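Local coordinates for uncharacterized protein (Bacteroides vulgatus, PDB 4FMR), which is of unknown function but probably binds DNA, pairing an HU/IHF-like DNA-binding domain with an Ig-like domain, at residues N76-G88 / T99-L112. Sequence-based numbering, arbitrary orientation. Where two conformers were deposited one is given.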
loop_
_atom_site.group_PDB
_atom_site.type_symbol
_atom_site.label_atom_id
_atom_site.label_comp_id
_atom_site.label_asym_id
_atom_site.label_seq_id
_atom_site.Cartn_x
_atom_site.Cartn_y
_atom_site.Cartn_z
ATOM N N ASN B 76 -6.584 -2.750 -11.200
ATOM C CA ASN B 76 -5.272 -2.274 -11.620
ATOM C C ASN B 76 -5.399 -1.072 -12.544
ATOM O O ASN B 76 -6.112 -1.155 -13.535
ATOM C CB ASN B 76 -4.495 -3.412 -12.338
ATOM C CG ASN B 76 -3.187 -2.986 -12.977
ATOM O OD1 ASN B 76 -2.365 -2.273 -12.378
ATOM N ND2 ASN B 76 -2.955 -3.428 -14.209
ATOM N N THR B 77 -4.698 0.024 -12.243
ATOM C CA THR B 77 -4.578 1.214 -13.104
ATOM C C THR B 77 -3.064 1.329 -13.336
ATOM O O THR B 77 -2.314 0.488 -12.840
ATOM C CB THR B 77 -5.250 2.455 -12.468
ATOM O OG1 THR B 77 -4.470 2.899 -11.355
ATOM C CG2 THR B 77 -6.704 2.210 -12.038
ATOM N N GLY B 78 -2.589 2.375 -13.984
ATOM C CA GLY B 78 -1.148 2.554 -14.121
ATOM C C GLY B 78 -0.507 2.996 -12.814
ATOM O O GLY B 78 0.685 2.772 -12.605
ATOM N N LEU B 79 -1.296 3.604 -11.905
ATOM C CA LEU B 79 -0.773 4.095 -10.638
ATOM C C LEU B 79 -0.767 3.055 -9.540
ATOM O O LEU B 79 0.066 3.153 -8.648
ATOM C CB LEU B 79 -1.588 5.310 -10.139
ATOM C CG LEU B 79 -1.436 6.619 -10.914
ATOM C CD1 LEU B 79 -2.248 7.694 -10.271
ATOM C CD2 LEU B 79 0.038 7.061 -11.009
ATOM N N PHE B 80 -1.709 2.119 -9.533
ATOM C CA PHE B 80 -1.793 1.148 -8.440
ATOM C C PHE B 80 -2.555 -0.109 -8.803
ATOM O O PHE B 80 -3.371 -0.109 -9.713
ATOM C CB PHE B 80 -2.509 1.778 -7.205
ATOM C CG PHE B 80 -3.953 2.181 -7.439
ATOM C CD1 PHE B 80 -4.981 1.239 -7.355
ATOM C CD2 PHE B 80 -4.277 3.481 -7.815
ATOM C CE1 PHE B 80 -6.293 1.577 -7.694
ATOM C CE2 PHE B 80 -5.603 3.838 -8.086
ATOM C CZ PHE B 80 -6.599 2.879 -8.039
ATOM N N ARG B 81 -2.371 -1.134 -7.977
ATOM C CA ARG B 81 -3.186 -2.326 -7.929
ATOM C C ARG B 81 -3.811 -2.370 -6.523
ATOM O O ARG B 81 -3.120 -2.169 -5.515
ATOM C CB ARG B 81 -2.421 -3.599 -8.282
ATOM C CG ARG B 81 -3.292 -4.876 -8.259
ATOM C CD ARG B 81 -3.260 -5.488 -6.880
ATOM N NE ARG B 81 -3.729 -6.873 -6.903
ATOM C CZ ARG B 81 -3.604 -7.706 -5.886
ATOM N NH1 ARG B 81 -3.039 -7.302 -4.755
ATOM N NH2 ARG B 81 -3.988 -8.969 -6.006
ATOM N N GLY B 82 -5.119 -2.606 -6.477
ATOM C CA GLY B 82 -5.858 -2.705 -5.229
ATOM C C GLY B 82 -6.664 -3.981 -5.156
ATOM O O GLY B 82 -7.102 -4.520 -6.185
ATOM N N VAL B 83 -6.878 -4.449 -3.927
ATOM C CA VAL B 83 -7.715 -5.585 -3.608
ATOM C C VAL B 83 -8.177 -5.422 -2.144
ATOM O O VAL B 83 -7.404 -4.968 -1.298
ATOM C CB VAL B 83 -7.048 -6.982 -3.900
ATOM C CG1 VAL B 83 -5.921 -7.317 -2.917
ATOM C CG2 VAL B 83 -8.088 -8.112 -3.958
ATOM N N ALA B 84 -9.438 -5.790 -1.862
ATOM C CA ALA B 84 -9.972 -5.821 -0.492
ATOM C C ALA B 84 -9.240 -6.897 0.330
ATOM O O ALA B 84 -8.919 -7.991 -0.182
ATOM C CB ALA B 84 -11.478 -6.119 -0.512
ATOM N N GLN B 85 -8.997 -6.587 1.615
ATOM C CA GLN B 85 -8.380 -7.512 2.574
ATOM C C GLN B 85 -9.184 -7.482 3.870
ATOM O O GLN B 85 -9.896 -6.501 4.121
ATOM C CB GLN B 85 -6.906 -7.143 2.842
ATOM C CG GLN B 85 -6.010 -7.029 1.626
ATOM C CD GLN B 85 -5.249 -8.291 1.374
ATOM O OE1 GLN B 85 -5.688 -9.166 0.654
ATOM N NE2 GLN B 85 -4.072 -8.401 1.953
ATOM N N PHE B 86 -9.003 -8.498 4.715
ATOM C CA PHE B 86 -9.695 -8.636 6.008
ATOM C C PHE B 86 -8.737 -8.599 7.195
ATOM O O PHE B 86 -7.600 -9.062 7.101
ATOM C CB PHE B 86 -10.487 -9.963 6.047
ATOM C CG PHE B 86 -11.463 -10.095 4.899
ATOM C CD1 PHE B 86 -12.544 -9.220 4.774
ATOM C CD2 PHE B 86 -11.281 -11.065 3.911
ATOM C CE1 PHE B 86 -13.441 -9.335 3.710
ATOM C CE2 PHE B 86 -12.192 -11.187 2.857
ATOM C CZ PHE B 86 -13.264 -10.319 2.763
ATOM N N ARG B 87 -9.200 -8.022 8.311
ATOM C CA ARG B 87 -8.419 -8.018 9.554
ATOM C C ARG B 87 -9.157 -8.819 10.602
ATOM O O ARG B 87 -10.387 -8.890 10.577
ATOM C CB ARG B 87 -8.128 -6.609 10.086
ATOM C CG ARG B 87 -7.255 -5.724 9.223
ATOM C CD ARG B 87 -6.799 -4.494 9.997
ATOM N NE ARG B 87 -6.697 -3.289 9.164
ATOM C CZ ARG B 87 -5.617 -2.933 8.472
ATOM N NH1 ARG B 87 -4.536 -3.702 8.470
ATOM N NH2 ARG B 87 -5.625 -1.825 7.744
ATOM N N GLY B 88 -8.400 -9.411 11.514
ATOM C CA GLY B 88 -8.944 -10.159 12.630
ATOM C C GLY B 88 -9.278 -11.596 12.339
ATOM O O GLY B 88 -9.464 -11.998 11.188
ATOM N N THR B 99 -14.838 -7.008 15.751
ATOM C CA THR B 99 -13.450 -7.482 15.778
ATOM C C THR B 99 -12.868 -7.577 14.368
ATOM O O THR B 99 -11.646 -7.492 14.221
ATOM C CB THR B 99 -13.322 -8.829 16.511
ATOM O OG1 THR B 99 -14.135 -9.812 15.870
ATOM C CG2 THR B 99 -13.681 -8.726 17.995
ATOM N N ASN B 100 -13.713 -7.730 13.342
ATOM C CA ASN B 100 -13.257 -7.815 11.956
ATOM C C ASN B 100 -13.515 -6.540 11.212
ATOM O O ASN B 100 -14.505 -5.850 11.469
ATOM C CB ASN B 100 -13.939 -8.977 11.227
ATOM C CG ASN B 100 -13.750 -10.324 11.865
ATOM O OD1 ASN B 100 -14.725 -10.963 12.281
ATOM N ND2 ASN B 100 -12.499 -10.793 11.932
ATOM N N SER B 101 -12.621 -6.243 10.268
ATOM C CA SER B 101 -12.704 -5.071 9.414
ATOM C C SER B 101 -12.165 -5.364 8.012
ATOM O O SER B 101 -11.436 -6.336 7.776
ATOM C CB SER B 101 -11.958 -3.887 10.033
ATOM O OG SER B 101 -10.574 -4.133 10.226
ATOM N N ILE B 102 -12.587 -4.515 7.080
ATOM C CA ILE B 102 -12.192 -4.487 5.691
ATOM C C ILE B 102 -11.277 -3.290 5.487
ATOM O O ILE B 102 -11.485 -2.235 6.084
ATOM C CB ILE B 102 -13.437 -4.413 4.752
ATOM C CG1 ILE B 102 -14.511 -5.477 5.074
ATOM C CG2 ILE B 102 -13.042 -4.401 3.249
ATOM C CD1 ILE B 102 -15.919 -5.177 4.410
ATOM N N TYR B 103 -10.265 -3.460 4.640
ATOM C CA TYR B 103 -9.395 -2.403 4.165
ATOM C C TYR B 103 -9.028 -2.777 2.750
ATOM O O TYR B 103 -9.303 -3.900 2.300
ATOM C CB TYR B 103 -8.163 -2.147 5.068
ATOM C CG TYR B 103 -7.121 -3.245 5.037
ATOM C CD1 TYR B 103 -7.250 -4.383 5.835
ATOM C CD2 TYR B 103 -5.989 -3.138 4.229
ATOM C CE1 TYR B 103 -6.274 -5.385 5.833
ATOM C CE2 TYR B 103 -5.020 -4.142 4.203
ATOM C CZ TYR B 103 -5.154 -5.250 5.024
ATOM O OH TYR B 103 -4.191 -6.223 4.994
ATOM N N VAL B 104 -8.449 -1.829 2.035
ATOM C CA VAL B 104 -7.983 -2.074 0.680
ATOM C C VAL B 104 -6.474 -1.973 0.728
ATOM O O VAL B 104 -5.919 -0.965 1.173
ATOM C CB VAL B 104 -8.634 -1.107 -0.362
ATOM C CG1 VAL B 104 -8.012 -1.256 -1.755
ATOM C CG2 VAL B 104 -10.134 -1.305 -0.427
ATOM N N SER B 105 -5.828 -3.026 0.309
ATOM C CA SER B 105 -4.373 -3.076 0.197
ATOM C C SER B 105 -3.965 -2.509 -1.161
ATOM O O SER B 105 -4.502 -2.942 -2.186
ATOM C CB SER B 105 -3.876 -4.506 0.350
ATOM O OG SER B 105 -2.471 -4.439 0.498
ATOM N N LEU B 106 -3.052 -1.530 -1.175
ATOM C CA LEU B 106 -2.659 -0.894 -2.415
ATOM C C LEU B 106 -1.181 -1.050 -2.680
ATOM O O LEU B 106 -0.363 -0.942 -1.773
ATOM C CB LEU B 106 -3.047 0.598 -2.419
ATOM C CG LEU B 106 -4.550 0.902 -2.312
ATOM C CD1 LEU B 106 -4.761 2.243 -1.757
ATOM C CD2 LEU B 106 -5.270 0.757 -3.672
ATOM N N THR B 107 -0.837 -1.340 -3.939
ATOM C CA THR B 107 0.561 -1.475 -4.330
ATOM C C THR B 107 0.789 -0.582 -5.562
ATOM O O THR B 107 -0.163 -0.313 -6.296
ATOM C CB THR B 107 0.977 -2.947 -4.534
ATOM O OG1 THR B 107 2.398 -2.976 -4.673
ATOM C CG2 THR B 107 0.333 -3.596 -5.757
ATOM N N GLN B 108 2.029 -0.102 -5.770
ATOM C CA GLN B 108 2.343 0.765 -6.914
ATOM C C GLN B 108 2.116 0.017 -8.260
ATOM O O GLN B 108 2.361 -1.193 -8.366
ATOM C CB GLN B 108 3.787 1.300 -6.819
ATOM C CG GLN B 108 4.881 0.204 -6.866
ATOM C CD GLN B 108 6.291 0.751 -6.794
ATOM O OE1 GLN B 108 6.591 1.686 -6.051
ATOM N NE2 GLN B 108 7.202 0.142 -7.530
ATOM N N GLY B 109 1.611 0.744 -9.247
ATOM C CA GLY B 109 1.369 0.208 -10.579
ATOM C C GLY B 109 2.531 0.472 -11.522
ATOM O O GLY B 109 3.556 1.036 -11.126
ATOM N N LYS B 110 2.351 0.104 -12.793
ATOM C CA LYS B 110 3.348 0.215 -13.848
ATOM C C LYS B 110 3.832 1.665 -14.079
ATOM O O LYS B 110 5.026 1.846 -14.283
ATOM C CB LYS B 110 2.806 -0.356 -15.174
ATOM C CG LYS B 110 3.931 -0.619 -16.177
ATOM C CD LYS B 110 3.477 -0.889 -17.596
ATOM C CE LYS B 110 4.701 -1.052 -18.476
ATOM N NZ LYS B 110 4.321 -1.450 -19.859
ATOM N N ALA B 111 2.935 2.661 -14.094
ATOM C CA ALA B 111 3.292 4.076 -14.334
ATOM C C ALA B 111 4.269 4.579 -13.275
ATOM O O ALA B 111 5.193 5.308 -13.622
ATOM C CB ALA B 111 2.051 4.964 -14.362
ATOM N N LEU B 112 4.114 4.118 -12.012
ATOM C CA LEU B 112 5.007 4.493 -10.933
ATOM C C LEU B 112 6.321 3.761 -11.047
ATOM O O LEU B 112 7.365 4.398 -10.887
ATOM C CB LEU B 112 4.370 4.268 -9.556
ATOM C CG LEU B 112 3.173 5.202 -9.256
ATOM C CD1 LEU B 112 2.614 4.945 -7.861
ATOM C CD2 LEU B 112 3.541 6.676 -9.478
HETATM O O HOH W 1 -0.004 -1.676 -13.304
HETATM O O HOH W 2 -2.447 -4.726 -3.498
HETATM O O HOH W 3 -2.090 -7.465 3.319
HETATM O O HOH W 4 -4.948 -8.576 6.423
HETATM O O HOH W 5 -9.244 -2.098 8.944
#
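Tyr103 sets its CG between its own backbone N and carbonyl carbon (chi1 70°), while Arg87, with CG beside its backbone N and a bend at chi3, lays its guanidinium flat over one ring face. The setting is an antiparallel beta-hairpin, strands 80-87 and 101-108, within the HU/IHF-like DNA-binding domain, and it illustrates how a cross-strand aromatic can be clasped from two sides. Guanidinium and ring planes differ by only 9°, and Arg87 CZ stands 3.7 Å from the ring centroid, a stacked cation-pi pair. On the opposite face Gln85 CB makes a CH-pi contact, 3.4 Å from Tyr103 CZ. Replacing this tyrosine with an alanine would probably leave the guanidinium without its stacking surface and the Gln85 methylene without cover. Waters bridge Tyr103 OH to Phe86 O and, through a weak bond, to Gln85 NE2.

The other face of the hairpin, with Ala84, Phe86, Ile102, Val104 and Leu106, is apolar; beside it Phe80 CD1 meets Leu106 CD2 at 3.7 Å, and Phe80 and Val104 also touch helix 51-70. On the same face as Tyr103, a Ser105 OG hydrogen bond to Asp145 and an Arg81 NE salt bridge to Glu210, both of the second subunit, tie the hairpin to that subunit. At its base, Gly109 occupies the N-cap position of helix 110-117; Gly109 N binds Leu79 O at 2.9 Å, rising above the carbonyl plane, and Ala111 N reaches Gly78 O. At the far end, Asn100 OD1 accepts from Asp96 N, while Asn100 ND2 donates to a lone pair of Arg87 O at 3.1 Å, the N-H...O angle a nearly straight 169°.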